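30kLP (Treponema pallidum, PDB 3K8I) alters membrane permeability at acidic pH and might take part in ligand transport at the treponemal outer membrane. Local coordinates at residues A[19-24]-A[162-167]. Residues are numbered along the deposited sequence; the frame is centred on the assembly and turned at random.
Sequences ADVYLY and VALYIK
The Y22 and Y165 side chains run alongside one another in the same direction and touch through CD2 of Y22 and CD2 of Y165 at 4.0 Å, an apolar contact between ring carbons that approach obliquely. At the edge of the Y22 ring, in its plane, sits NZ of K167, 3.7 Å from Y22 CE2, which argues against a cation-pi interaction. That amine instead donates to A19 O, in the carbonyl plane, with NZ to O at 3.0 Å. The phenol is held at its far end: Y22 OH accepts a bond from A19 N and hydrogen-bonds G16 O, and because Y22 CG stands anti to its carbonyl carbon (chi1 -72°) the ring leans back over A19. Beyond the Y22-Y165 pair, CB of Y24 meets CB of A163, with F149 of helix 147-153 packing on this same face.

V21, L23, L164 and I166 occupy the other face. CD1 of L164 is wedged between V21 CG1 (3.7 Å) and L23 CD1 (3.8 Å).

The strands run antiparallel, at 172°. Y22 with Y165 and Y24 with A163 form hydrogen-bonded pairs, the bond from Y24 N to A163 O reaching 172° at the hydrogen; K167 N to D20 O extends the ladder past the last pair. On the other flank, D20 and V21 both face F61 in a classic beta bulge.

Main-chain bonds of L23 with G59, and of V162 with L193 and L164 with L191, tie this inner pair of the half-barrel to strands 54-62 and 189-196, while the lysine satisfies a buried residue's carbonyl where the ladder ends.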
loop_
_atom_site.group_PDB
_atom_site.type_symbol
_atom_site.label_atom_id
_atom_site.label_comp_id
_atom_site.label_asym_id
_atom_site.label_seq_id
_atom_site.Cartn_x
_atom_site.Cartn_y
_atom_site.Cartn_z
ATOM N N ALA A 19 -11.311 20.207 22.601
ATOM C CA ALA A 19 -10.498 20.310 21.397
ATOM C C ALA A 19 -10.997 19.399 20.291
ATOM O O ALA A 19 -11.749 18.451 20.537
ATOM C CB ALA A 19 -9.032 20.027 21.700
ATOM N N ASP A 20 -10.565 19.689 19.071
ATOM C CA ASP A 20 -11.000 18.935 17.907
ATOM C C ASP A 20 -10.117 17.720 17.661
ATOM O O ASP A 20 -10.605 16.662 17.240
ATOM C CB ASP A 20 -11.042 19.856 16.692
ATOM C CG ASP A 20 -12.084 20.946 16.843
ATOM O OD1 ASP A 20 -13.295 20.633 16.829
ATOM O OD2 ASP A 20 -11.700 22.112 16.997
ATOM N N VAL A 21 -8.822 17.877 17.936
ATOM C CA VAL A 21 -7.848 16.797 17.784
ATOM C C VAL A 21 -6.993 16.737 19.039
ATOM O O VAL A 21 -6.587 17.769 19.557
ATOM C CB VAL A 21 -6.915 16.989 16.564
ATOM C CG1 VAL A 21 -5.990 15.773 16.401
ATOM C CG2 VAL A 21 -7.713 17.217 15.277
ATOM N N TYR A 22 -6.757 15.527 19.531
ATOM C CA TYR A 22 -5.799 15.288 20.593
ATOM C C TYR A 22 -4.671 14.378 20.103
ATOM O O TYR A 22 -4.887 13.471 19.301
ATOM C CB TYR A 22 -6.479 14.686 21.821
ATOM C CG TYR A 22 -7.353 15.652 22.587
ATOM C CD1 TYR A 22 -6.834 16.396 23.658
ATOM C CD2 TYR A 22 -8.702 15.814 22.263
ATOM C CE1 TYR A 22 -7.631 17.284 24.371
ATOM C CE2 TYR A 22 -9.525 16.703 22.983
ATOM C CZ TYR A 22 -8.971 17.438 24.027
ATOM O OH TYR A 22 -9.751 18.309 24.742
ATOM N N LEU A 23 -3.461 14.661 20.570
ATOM C CA LEU A 23 -2.288 13.871 20.228
ATOM C C LEU A 23 -1.541 13.459 21.488
ATOM O O LEU A 23 -1.430 14.237 22.445
ATOM C CB LEU A 23 -1.360 14.691 19.333
ATOM C CG LEU A 23 0.048 14.192 19.011
ATOM C CD1 LEU A 23 -0.012 13.127 17.919
ATOM C CD2 LEU A 23 0.934 15.359 18.593
ATOM N N TYR A 24 -1.062 12.220 21.481
ATOM C CA TYR A 24 -0.027 11.755 22.395
ATOM C C TYR A 24 1.188 11.349 21.584
ATOM O O TYR A 24 1.095 10.522 20.669
ATOM C CB TYR A 24 -0.511 10.556 23.196
ATOM C CG TYR A 24 0.523 9.991 24.143
ATOM C CD1 TYR A 24 0.968 10.731 25.241
ATOM C CD2 TYR A 24 1.031 8.710 23.965
ATOM C CE1 TYR A 24 1.905 10.214 26.121
ATOM C CE2 TYR A 24 1.982 8.179 24.847
ATOM C CZ TYR A 24 2.404 8.940 25.922
ATOM O OH TYR A 24 3.329 8.435 26.803
ATOM N N VAL A 162 2.320 6.331 19.415
ATOM C CA VAL A 162 1.745 7.615 19.042
ATOM C C VAL A 162 0.230 7.454 18.940
ATOM O O VAL A 162 -0.265 6.539 18.268
ATOM C CB VAL A 162 2.280 8.074 17.662
ATOM C CG1 VAL A 162 1.644 9.414 17.234
ATOM C CG2 VAL A 162 3.787 8.174 17.680
ATOM N N ALA A 163 -0.512 8.336 19.596
ATOM C CA ALA A 163 -1.972 8.225 19.603
ATOM C C ALA A 163 -2.594 9.527 19.134
ATOM O O ALA A 163 -2.170 10.616 19.536
ATOM C CB ALA A 163 -2.494 7.812 21.018
ATOM N N LEU A 164 -3.595 9.414 18.278
ATOM C CA LEU A 164 -4.275 10.571 17.725
ATOM C C LEU A 164 -5.771 10.349 17.829
ATOM O O LEU A 164 -6.266 9.281 17.489
ATOM C CB LEU A 164 -3.847 10.794 16.263
ATOM C CG LEU A 164 -4.187 12.103 15.550
ATOM C CD1 LEU A 164 -3.304 13.256 16.016
ATOM C CD2 LEU A 164 -4.047 11.909 14.037
ATOM N N TYR A 165 -6.488 11.345 18.337
ATOM C CA TYR A 165 -7.938 11.258 18.457
ATOM C C TYR A 165 -8.603 12.462 17.815
ATOM O O TYR A 165 -8.372 13.602 18.215
ATOM C CB TYR A 165 -8.336 11.146 19.926
ATOM C CG TYR A 165 -9.805 11.345 20.206
ATOM C CD1 TYR A 165 -10.770 10.565 19.583
ATOM C CD2 TYR A 165 -10.224 12.302 21.118
ATOM C CE1 TYR A 165 -12.113 10.742 19.860
ATOM C CE2 TYR A 165 -11.560 12.485 21.404
ATOM C CZ TYR A 165 -12.500 11.708 20.773
ATOM O OH TYR A 165 -13.832 11.906 21.061
ATOM N N ILE A 166 -9.433 12.191 16.819
ATOM C CA ILE A 166 -10.100 13.226 16.048
ATOM C C ILE A 166 -11.594 13.088 16.300
ATOM O O ILE A 166 -12.183 12.059 15.965
ATOM C CB ILE A 166 -9.758 13.081 14.543
ATOM C CG1 ILE A 166 -8.247 13.169 14.350
ATOM C CG2 ILE A 166 -10.477 14.147 13.688
ATOM C CD1 ILE A 166 -7.737 12.425 13.120
ATOM N N LYS A 167 -12.192 14.109 16.921
ATOM C CA LYS A 167 -13.620 14.120 17.223
ATOM C C LYS A 167 -14.505 13.998 15.981
ATOM O O LYS A 167 -15.563 13.369 16.031
ATOM C CB LYS A 167 -14.006 15.366 18.027
ATOM C CG LYS A 167 -14.199 15.089 19.510
ATOM C CD LYS A 167 -14.044 16.325 20.367
ATOM C CE LYS A 167 -13.951 15.940 21.853
ATOM N NZ LYS A 167 -13.212 16.924 22.707
#